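PDB 3D8K: protein phosphatase 2C from Toxoplasma gondii, which probably removes phosphate from phosphoserine and phosphothreonine residues of proteins, as a metal-dependent phosphatase of the PP2C family. Local coordinates for residues R177-H188 against H279-Y289; V266-F276 against M303-T313. One frame throughout, in Å; residues are numbered along the deposited sequence.

Contact 1: R177-H188 against H279-Y289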
loop_
_atom_site.group_PDB
_atom_site.type_symbol
_atom_site.label_atom_id
_atom_site.label_comp_id
_atom_site.label_asym_id
_atom_site.label_seq_id
_atom_site.Cartn_x
_atom_site.Cartn_y
_atom_site.Cartn_z
ATOM N N ARG C 177 2.111 -35.891 -16.377
ATOM C CA ARG C 177 1.548 -35.437 -17.642
ATOM C C ARG C 177 0.725 -34.176 -17.481
ATOM O O ARG C 177 0.115 -33.938 -16.441
ATOM C CB ARG C 177 0.717 -36.557 -18.268
ATOM C CG ARG C 177 1.436 -37.891 -18.200
ATOM C CD ARG C 177 0.831 -38.954 -19.083
ATOM N NE ARG C 177 1.378 -38.921 -20.439
ATOM C CZ ARG C 177 1.451 -39.985 -21.238
ATOM N NH1 ARG C 177 1.015 -41.165 -20.812
ATOM N NH2 ARG C 177 1.957 -39.874 -22.462
ATOM N N CYS C 178 0.722 -33.366 -18.530
ATOM C CA CYS C 178 0.018 -32.097 -18.522
ATOM C C CYS C 178 -0.668 -31.885 -19.873
ATOM O O CYS C 178 -0.005 -31.864 -20.906
ATOM C CB CYS C 178 1.035 -30.994 -18.256
ATOM S SG CYS C 178 0.356 -29.358 -18.187
ATOM N N VAL C 179 -1.989 -31.730 -19.877
ATOM C CA VAL C 179 -2.695 -31.548 -21.142
ATOM C C VAL C 179 -3.548 -30.289 -21.229
ATOM O O VAL C 179 -4.065 -29.800 -20.224
ATOM C CB VAL C 179 -3.597 -32.756 -21.457
ATOM C CG1 VAL C 179 -2.848 -34.036 -21.178
ATOM C CG2 VAL C 179 -4.868 -32.686 -20.649
ATOM N N LEU C 180 -3.692 -29.773 -22.445
ATOM C CA LEU C 180 -4.479 -28.568 -22.674
ATOM C C LEU C 180 -5.827 -28.933 -23.278
ATOM O O LEU C 180 -5.888 -29.652 -24.279
ATOM C CB LEU C 180 -3.745 -27.625 -23.636
ATOM C CG LEU C 180 -3.937 -26.101 -23.533
ATOM C CD1 LEU C 180 -4.028 -25.496 -24.929
ATOM C CD2 LEU C 180 -5.186 -25.771 -22.740
ATOM N N LYS C 181 -6.905 -28.452 -22.668
ATOM C CA LYS C 181 -8.243 -28.719 -23.187
ATOM C C LYS C 181 -8.756 -27.479 -23.885
ATOM O O LYS C 181 -8.561 -26.356 -23.415
ATOM C CB LYS C 181 -9.243 -29.064 -22.075
ATOM C CG LYS C 181 -9.241 -30.499 -21.608
ATOM C CD LYS C 181 -10.379 -30.748 -20.622
ATOM C CE LYS C 181 -11.737 -30.763 -21.306
ATOM N NZ LYS C 181 -11.792 -31.731 -22.445
ATOM N N SER C 182 -9.428 -27.688 -25.006
ATOM C CA SER C 182 -9.997 -26.588 -25.763
ATOM C C SER C 182 -11.205 -27.159 -26.485
ATOM O O SER C 182 -11.059 -27.907 -27.463
ATOM C CB SER C 182 -8.975 -26.046 -26.764
ATOM O OG SER C 182 -9.328 -24.749 -27.208
ATOM N N GLY C 183 -12.392 -26.823 -25.982
ATOM C CA GLY C 183 -13.620 -27.309 -26.583
ATOM C C GLY C 183 -13.736 -28.809 -26.405
ATOM O O GLY C 183 -13.944 -29.291 -25.293
ATOM N N ARG C 184 -13.604 -29.545 -27.507
ATOM C CA ARG C 184 -13.672 -31.000 -27.480
ATOM C C ARG C 184 -12.295 -31.516 -27.819
ATOM O O ARG C 184 -12.109 -32.692 -28.129
ATOM C CB ARG C 184 -14.681 -31.521 -28.508
ATOM C CG ARG C 184 -16.047 -31.847 -27.932
ATOM C CD ARG C 184 -15.905 -32.829 -26.789
ATOM N NE ARG C 184 -17.156 -33.478 -26.411
ATOM C CZ ARG C 184 -18.315 -32.855 -26.225
ATOM N NH1 ARG C 184 -18.416 -31.538 -26.392
ATOM N NH2 ARG C 184 -19.375 -33.552 -25.838
ATOM N N THR C 185 -11.325 -30.619 -27.754
ATOM C CA THR C 185 -9.961 -30.980 -28.065
ATOM C C THR C 185 -9.094 -31.180 -26.836
ATOM O O THR C 185 -9.241 -30.493 -25.827
ATOM C CB THR C 185 -9.307 -29.914 -28.956
ATOM O OG1 THR C 185 -10.104 -29.728 -30.132
ATOM C CG2 THR C 185 -7.908 -30.349 -29.373
ATOM N N ALA C 186 -8.193 -32.147 -26.945
ATOM C CA ALA C 186 -7.240 -32.479 -25.898
ATOM C C ALA C 186 -5.852 -32.400 -26.548
ATOM O O ALA C 186 -5.665 -32.869 -27.668
ATOM C CB ALA C 186 -7.505 -33.877 -25.389
ATOM N N ILE C 187 -4.885 -31.805 -25.858
ATOM C CA ILE C 187 -3.540 -31.677 -26.408
ATOM C C ILE C 187 -2.464 -31.748 -25.342
ATOM O O ILE C 187 -2.551 -31.077 -24.319
ATOM C CB ILE C 187 -3.419 -30.356 -27.185
ATOM C CG1 ILE C 187 -3.300 -30.659 -28.665
ATOM C CG2 ILE C 187 -2.236 -29.544 -26.719
ATOM C CD1 ILE C 187 -3.136 -29.416 -29.483
ATOM N N HIS C 188 -1.444 -32.561 -25.589
ATOM C CA HIS C 188 -0.343 -32.724 -24.642
ATOM C C HIS C 188 0.615 -31.541 -24.646
ATOM O O HIS C 188 0.842 -30.901 -25.673
ATOM C CB HIS C 188 0.431 -34.006 -24.944
ATOM C CG HIS C 188 -0.369 -35.251 -24.739
ATOM N ND1 HIS C 188 -0.729 -35.706 -23.488
ATOM C CD2 HIS C 188 -0.929 -36.111 -25.625
ATOM C CE1 HIS C 188 -1.477 -36.788 -23.613
ATOM N NE2 HIS C 188 -1.615 -37.054 -24.900
ATOM N N HIS C 279 -1.535 -43.405 -25.096
ATOM C CA HIS C 279 -1.469 -42.032 -24.630
ATOM C C HIS C 279 -2.575 -41.243 -25.334
ATOM O O HIS C 279 -2.932 -40.141 -24.918
ATOM C CB HIS C 279 -0.095 -41.417 -24.924
ATOM C CG HIS C 279 0.215 -41.285 -26.381
ATOM N ND1 HIS C 279 1.273 -40.536 -26.847
ATOM C CD2 HIS C 279 -0.394 -41.800 -27.477
ATOM C CE1 HIS C 279 1.303 -40.593 -28.167
ATOM N NE2 HIS C 279 0.302 -41.353 -28.574
ATOM N N ALA C 280 -3.116 -41.823 -26.403
ATOM C CA ALA C 280 -4.188 -41.192 -27.157
ATOM C C ALA C 280 -5.466 -41.438 -26.380
ATOM O O ALA C 280 -6.386 -40.619 -26.384
ATOM C CB ALA C 280 -4.289 -41.802 -28.544
ATOM N N ALA C 281 -5.516 -42.582 -25.710
ATOM C CA ALA C 281 -6.680 -42.932 -24.908
ATOM C C ALA C 281 -6.882 -41.843 -23.851
ATOM O O ALA C 281 -8.010 -41.403 -23.605
ATOM C CB ALA C 281 -6.473 -44.300 -24.245
ATOM N N ILE C 282 -5.773 -41.410 -23.244
ATOM C CA ILE C 282 -5.775 -40.372 -22.214
ATOM C C ILE C 282 -6.340 -39.054 -22.751
ATOM O O ILE C 282 -7.255 -38.478 -22.166
ATOM C CB ILE C 282 -4.336 -40.128 -21.671
ATOM C CG1 ILE C 282 -3.827 -41.378 -20.950
ATOM C CG2 ILE C 282 -4.321 -38.957 -20.710
ATOM C CD1 ILE C 282 -2.364 -41.293 -20.469
ATOM N N ALA C 283 -5.796 -38.574 -23.863
ATOM C CA ALA C 283 -6.270 -37.330 -24.443
ATOM C C ALA C 283 -7.768 -37.439 -24.664
ATOM O O ALA C 283 -8.529 -36.515 -24.369
ATOM C CB ALA C 283 -5.565 -37.061 -25.759
ATOM N N ALA C 284 -8.183 -38.589 -25.185
ATOM C CA ALA C 284 -9.587 -38.835 -25.460
ATOM C C ALA C 284 -10.384 -38.623 -24.181
ATOM O O ALA C 284 -11.240 -37.740 -24.117
ATOM C CB ALA C 284 -9.774 -40.252 -25.986
ATOM N N ALA C 285 -10.072 -39.412 -23.158
ATOM C CA ALA C 285 -10.760 -39.317 -21.877
ATOM C C ALA C 285 -10.839 -37.884 -21.351
ATOM O O ALA C 285 -11.925 -37.360 -21.094
ATOM C CB ALA C 285 -10.074 -40.207 -20.858
ATOM N N ILE C 286 -9.686 -37.254 -21.177
ATOM C CA ILE C 286 -9.656 -35.892 -20.677
ATOM C C ILE C 286 -10.497 -34.974 -21.553
ATOM O O ILE C 286 -10.973 -33.929 -21.100
ATOM C CB ILE C 286 -8.202 -35.382 -20.583
ATOM C CG1 ILE C 286 -7.502 -36.108 -19.433
ATOM C CG2 ILE C 286 -8.169 -33.878 -20.366
ATOM C CD1 ILE C 286 -6.009 -36.237 -19.593
ATOM N N ALA C 287 -10.692 -35.371 -22.803
ATOM C CA ALA C 287 -11.501 -34.568 -23.705
ATOM C C ALA C 287 -12.995 -34.686 -23.335
ATOM O O ALA C 287 -13.777 -33.771 -23.562
ATOM C CB ALA C 287 -11.267 -35.005 -25.126
ATOM N N LEU C 288 -13.384 -35.817 -22.758
ATOM C CA LEU C 288 -14.763 -36.006 -22.331
ATOM C C LEU C 288 -15.097 -35.003 -21.221
ATOM O O LEU C 288 -16.116 -34.324 -21.287
ATOM C CB LEU C 288 -14.974 -37.420 -21.792
ATOM C CG LEU C 288 -14.905 -38.637 -22.715
ATOM C CD1 LEU C 288 -15.989 -38.571 -23.765
ATOM C CD2 LEU C 288 -13.565 -38.697 -23.358
ATOM N N TYR C 289 -14.229 -34.927 -20.211
ATOM C CA TYR C 289 -14.379 -34.035 -19.050
ATOM C C TYR C 289 -15.012 -32.672 -19.334
ATOM O O TYR C 289 -14.718 -32.028 -20.335
ATOM C CB TYR C 289 -13.013 -33.830 -18.372
ATOM C CG TYR C 289 -12.452 -35.078 -17.734
ATOM C CD1 TYR C 289 -11.078 -35.232 -17.552
ATOM C CD2 TYR C 289 -13.293 -36.116 -17.322
ATOM C CE1 TYR C 289 -10.550 -36.393 -16.981
ATOM C CE2 TYR C 289 -12.777 -37.280 -16.749
ATOM C CZ TYR C 289 -11.404 -37.411 -16.584
ATOM O OH TYR C 289 -10.882 -38.559 -16.027
#
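The ammonium of Lys181 is held by two carbonyls at the C-terminal end of helix 279-288. NZ donates to Ile286 O at 2.7 Å, 17° out of that carbonyl's plane, and weakly to Ala287 O at 3.1 Å. Bends at chi3 (72°) and chi4 (54°) fold the Lys181 tip back to them, while its CG lies 3.8 Å from Ile286 CG2. The same methyl meets Val179 CG2 tip to tip at 3.5 Å.

At the far end of the helix, His188 points its NE2 edge at His279 O, a weak bond of 3.4 Å, with the oxygen in the ring plane. The two imidazoles are nearly parallel but slid apart, so they hardly overlap. Arg177 runs past Ile282 at about a right angle, its NH1 near CD1. Between these ends lies small apolar packing: Ala186 CB touches Ala283 CB at 3.7 Å and Ala287 CB at 3.9 Å.

The hairpin, closed by a type II' turn from Ser182 to Thr185, forms one margin of a sheet in the PP2C beta sandwich, and the helix lies on its outer face. The axes of helix 279-288 and strand 185-188 approach to 7.2 Å, where alanines face one another. The positive charge of Lys181 beside the carbonyl end of the helix is probably favourable. Polar bonds thus lie near both helix ends, and small alanine side chains fill the middle, consistent with the close approach there.

Contact 2: V266-F276 against M303-T313; sequences VAGTAGAFAHF and MVVNAKRRKVT
Met303, present as selenomethionine, sends its CE methyl inward to Val266 and Phe273. With chi3 bent at 71°, CE lies 3.5 Å from Val266 CG1, the two side chains meeting tip to tip, and also 3.5 Å from Phe273 CE2, in the plane of the ring and at its edge. One turn on, Ala307 turns its CB to Ala272 O at 3.5 Å.

These residues place helix 296-309 against strand 264-268 and the type I turn from Gly271 to Ala274, on the outer layer of the PP2C alpha-beta-beta-alpha sandwich; Met303 also touches Thr318 of the next strand, 316-322.

Arg310, just past the helix, reaches back across the turn. Its NH2 makes a weak hydrogen bond to Ala272 O, with a bent N-H...O angle of 129° and a modelled length of doubtful accuracy. Phe276 CE1 sits over one face of the guanidinium, 3.6 Å from Arg310 CZ and offset toward the rim; the planes differ by 37°, too much for a parallel stack. Lys311 lies alongside His275, its CA over a face of the imidazole and its CB 3.7 Å from NE2. Thr313 comes at the edge of that ring, where OG1 is 3.6 Å from His275 CE1.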
loop_
_atom_site.group_PDB
_atom_site.type_symbol
_atom_site.label_atom_id
_atom_site.label_comp_id
_atom_site.label_asym_id
_atom_site.label_seq_id
_atom_site.Cartn_x
_atom_site.Cartn_y
_atom_site.Cartn_z
ATOM N N VAL C 266 -5.042 -29.356 -17.601
ATOM C CA VAL C 266 -5.173 -30.515 -16.743
ATOM C C VAL C 266 -3.853 -31.239 -16.540
ATOM O O VAL C 266 -3.095 -31.455 -17.484
ATOM C CB VAL C 266 -6.209 -31.467 -17.310
ATOM C CG1 VAL C 266 -6.218 -32.766 -16.517
ATOM C CG2 VAL C 266 -7.568 -30.787 -17.261
ATOM N N ALA C 267 -3.586 -31.608 -15.293
ATOM C CA ALA C 267 -2.351 -32.289 -14.947
ATOM C C ALA C 267 -2.589 -33.384 -13.928
ATOM O O ALA C 267 -3.618 -33.423 -13.260
ATOM C CB ALA C 267 -1.347 -31.289 -14.416
ATOM N N GLY C 268 -1.630 -34.291 -13.823
ATOM C CA GLY C 268 -1.762 -35.378 -12.876
ATOM C C GLY C 268 -0.499 -36.207 -12.755
ATOM O O GLY C 268 0.314 -36.285 -13.682
ATOM N N THR C 269 -0.327 -36.831 -11.599
ATOM C CA THR C 269 0.831 -37.681 -11.373
ATOM C C THR C 269 0.709 -38.906 -12.289
ATOM O O THR C 269 -0.366 -39.200 -12.812
ATOM C CB THR C 269 0.883 -38.125 -9.907
ATOM O OG1 THR C 269 -0.250 -38.947 -9.615
ATOM C CG2 THR C 269 0.837 -36.916 -8.997
ATOM N N ALA C 270 1.810 -39.617 -12.491
ATOM C CA ALA C 270 1.790 -40.797 -13.348
ATOM C C ALA C 270 0.644 -41.729 -12.981
ATOM O O ALA C 270 0.132 -42.453 -13.824
ATOM C CB ALA C 270 3.107 -41.533 -13.237
ATOM N N GLY C 271 0.253 -41.710 -11.711
ATOM C CA GLY C 271 -0.829 -42.562 -11.262
ATOM C C GLY C 271 -2.175 -42.164 -11.846
ATOM O O GLY C 271 -2.968 -43.015 -12.231
ATOM N N ALA C 272 -2.433 -40.863 -11.911
ATOM C CA ALA C 272 -3.689 -40.360 -12.445
ATOM C C ALA C 272 -3.989 -40.947 -13.816
ATOM O O ALA C 272 -5.110 -41.368 -14.085
ATOM C CB ALA C 272 -3.651 -38.840 -12.529
ATOM N N PHE C 273 -2.981 -40.998 -14.679
ATOM C CA PHE C 273 -3.190 -41.498 -16.031
ATOM C C PHE C 273 -2.706 -42.933 -16.210
ATOM O O PHE C 273 -2.646 -43.447 -17.324
ATOM C CB PHE C 273 -2.475 -40.583 -17.028
ATOM C CG PHE C 273 -2.763 -39.118 -16.838
ATOM C CD1 PHE C 273 -2.098 -38.171 -17.605
ATOM C CD2 PHE C 273 -3.692 -38.680 -15.907
ATOM C CE1 PHE C 273 -2.351 -36.809 -17.443
ATOM C CE2 PHE C 273 -3.952 -37.322 -15.737
ATOM C CZ PHE C 273 -3.280 -36.384 -16.508
ATOM N N ALA C 274 -2.392 -43.577 -15.096
ATOM C CA ALA C 274 -1.874 -44.939 -15.071
ATOM C C ALA C 274 -2.369 -46.002 -16.046
ATOM O O ALA C 274 -1.550 -46.624 -16.727
ATOM C CB ALA C 274 -1.989 -45.480 -13.671
ATOM N N HIS C 275 -3.679 -46.229 -16.128
ATOM C CA HIS C 275 -4.185 -47.299 -16.993
ATOM C C HIS C 275 -4.925 -47.009 -18.297
ATOM O O HIS C 275 -6.141 -47.174 -18.379
ATOM C CB HIS C 275 -5.061 -48.244 -16.175
ATOM C CG HIS C 275 -4.310 -49.066 -15.177
ATOM N ND1 HIS C 275 -3.584 -48.509 -14.148
ATOM C CD2 HIS C 275 -4.204 -50.408 -15.030
ATOM C CE1 HIS C 275 -3.065 -49.473 -13.408
ATOM N NE2 HIS C 275 -3.426 -50.634 -13.920
ATOM N N PHE C 276 -4.194 -46.622 -19.331
ATOM C CA PHE C 276 -4.822 -46.370 -20.614
ATOM C C PHE C 276 -4.097 -47.124 -21.709
ATOM O O PHE C 276 -2.875 -47.070 -21.802
ATOM C CB PHE C 276 -4.831 -44.879 -20.932
ATOM C CG PHE C 276 -5.989 -44.142 -20.324
ATOM C CD1 PHE C 276 -5.844 -43.444 -19.133
ATOM C CD2 PHE C 276 -7.228 -44.146 -20.948
ATOM C CE1 PHE C 276 -6.913 -42.759 -18.574
ATOM C CE2 PHE C 276 -8.302 -43.466 -20.397
ATOM C CZ PHE C 276 -8.142 -42.770 -19.207
HETATM N N MSE C 303 -11.169 -37.369 -11.900
HETATM C CA MSE C 303 -9.915 -37.997 -12.289
HETATM C C MSE C 303 -9.378 -38.946 -11.211
HETATM O O MSE C 303 -8.833 -40.012 -11.525
HETATM C CB MSE C 303 -8.881 -36.923 -12.591
HETATM C CG MSE C 303 -9.144 -36.243 -13.890
HETATM SE SE MSE C 303 -8.189 -34.604 -13.966
HETATM C CE MSE C 303 -6.380 -35.350 -14.149
ATOM N N VAL C 304 -9.542 -38.547 -9.946
ATOM C CA VAL C 304 -9.091 -39.342 -8.808
ATOM C C VAL C 304 -9.913 -40.624 -8.721
ATOM O O VAL C 304 -9.378 -41.733 -8.793
ATOM C CB VAL C 304 -9.243 -38.548 -7.492
ATOM C CG1 VAL C 304 -8.717 -39.370 -6.309
ATOM C CG2 VAL C 304 -8.495 -37.221 -7.600
ATOM N N VAL C 305 -11.224 -40.465 -8.591
ATOM C CA VAL C 305 -12.118 -41.603 -8.503
ATOM C C VAL C 305 -11.925 -42.552 -9.674
ATOM O O VAL C 305 -11.776 -43.756 -9.488
ATOM C CB VAL C 305 -13.577 -41.143 -8.477
ATOM C CG1 VAL C 305 -14.500 -42.343 -8.394
ATOM C CG2 VAL C 305 -13.800 -40.237 -7.285
ATOM N N ASN C 306 -11.921 -41.998 -10.881
ATOM C CA ASN C 306 -11.766 -42.796 -12.086
ATOM C C ASN C 306 -10.458 -43.578 -12.126
ATOM O O ASN C 306 -10.434 -44.736 -12.544
ATOM C CB ASN C 306 -11.866 -41.894 -13.312
ATOM C CG ASN C 306 -13.241 -41.277 -13.479
ATOM O OD1 ASN C 306 -13.402 -40.319 -14.230
ATOM N ND2 ASN C 306 -14.236 -41.822 -12.792
ATOM N N ALA C 307 -9.366 -42.943 -11.710
ATOM C CA ALA C 307 -8.070 -43.615 -11.701
ATOM C C ALA C 307 -8.167 -44.691 -10.646
ATOM O O ALA C 307 -7.468 -45.697 -10.690
ATOM C CB ALA C 307 -6.957 -42.640 -11.351
ATOM N N LYS C 308 -9.046 -44.461 -9.684
ATOM C CA LYS C 308 -9.265 -45.417 -8.620
ATOM C C LYS C 308 -10.261 -46.431 -9.192
ATOM O O LYS C 308 -10.344 -47.563 -8.729
ATOM C CB LYS C 308 -9.843 -44.694 -7.397
ATOM C CG LYS C 308 -9.405 -45.240 -6.040
ATOM C CD LYS C 308 -9.876 -46.683 -5.831
ATOM C CE LYS C 308 -9.597 -47.174 -4.417
ATOM N NZ LYS C 308 -10.283 -46.323 -3.391
ATOM N N ARG C 309 -10.998 -46.010 -10.222
ATOM C CA ARG C 309 -11.984 -46.868 -10.876
ATOM C C ARG C 309 -11.216 -47.847 -11.731
ATOM O O ARG C 309 -11.598 -49.008 -11.872
ATOM C CB ARG C 309 -12.928 -46.047 -11.748
ATOM C CG ARG C 309 -14.144 -46.827 -12.219
ATOM C CD ARG C 309 -15.423 -46.123 -11.792
ATOM N NE ARG C 309 -15.619 -44.872 -12.518
ATOM C CZ ARG C 309 -16.525 -43.951 -12.198
ATOM N NH1 ARG C 309 -17.326 -44.130 -11.154
ATOM N NH2 ARG C 309 -16.636 -42.854 -12.933
ATOM N N ARG C 310 -10.147 -47.351 -12.342
ATOM C CA ARG C 310 -9.263 -48.209 -13.113
ATOM C C ARG C 310 -8.401 -48.664 -11.935
ATOM O O ARG C 310 -8.580 -48.159 -10.825
ATOM C CB ARG C 310 -8.453 -47.392 -14.132
ATOM C CG ARG C 310 -9.287 -46.869 -15.302
ATOM C CD ARG C 310 -8.493 -46.028 -16.304
ATOM N NE ARG C 310 -8.127 -44.719 -15.778
ATOM C CZ ARG C 310 -6.908 -44.396 -15.370
ATOM N NH1 ARG C 310 -5.933 -45.285 -15.437
ATOM N NH2 ARG C 310 -6.667 -43.196 -14.878
ATOM N N LYS C 311 -7.490 -49.601 -12.116
ATOM C CA LYS C 311 -6.721 -50.004 -10.952
ATOM C C LYS C 311 -5.788 -48.914 -10.430
ATOM O O LYS C 311 -5.206 -48.143 -11.194
ATOM C CB LYS C 311 -5.931 -51.275 -11.247
ATOM C CG LYS C 311 -6.580 -52.528 -10.675
ATOM C CD LYS C 311 -6.555 -52.523 -9.153
ATOM C CE LYS C 311 -7.069 -53.836 -8.595
ATOM N NZ LYS C 311 -8.479 -54.066 -8.989
ATOM N N VAL C 312 -5.680 -48.838 -9.108
ATOM C CA VAL C 312 -4.797 -47.878 -8.470
ATOM C C VAL C 312 -3.568 -48.699 -8.124
ATOM O O VAL C 312 -3.679 -49.823 -7.634
ATOM C CB VAL C 312 -5.403 -47.294 -7.163
ATOM C CG1 VAL C 312 -6.901 -47.156 -7.305
ATOM C CG2 VAL C 312 -5.045 -48.168 -5.957
ATOM N N THR C 313 -2.397 -48.155 -8.401
ATOM C CA THR C 313 -1.174 -48.864 -8.105
ATOM C C THR C 313 -0.356 -47.913 -7.252
ATOM O O THR C 313 -0.263 -48.077 -6.036
ATOM C CB THR C 313 -0.422 -49.218 -9.411
ATOM O OG1 THR C 313 -1.292 -49.966 -10.270
ATOM C CG2 THR C 313 0.811 -50.054 -9.117
#

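Contacts 1 and 2 lie on the same sheet, whose strands 177-182 and 264-268 are neighbours: Val179 N probably bonds to Val266 O at 2.7 Å, and Arg177 O probably accepts from Gly268 N. Their segments alternate along the chain, and helices 279-288 and 296-309 follow each other. Phe273 packs on Arg177 and Phe276 on Ala281, which ties the loop of contact 2 to both partners of contact 1. Each is partly buried. Contact 1 sets a regular helix over a marginal hairpin, with polar bonds at its ends; contact 2 passes from a buried selenomethionine cluster to a more exposed loop, where arginine and histidine do most of the touching.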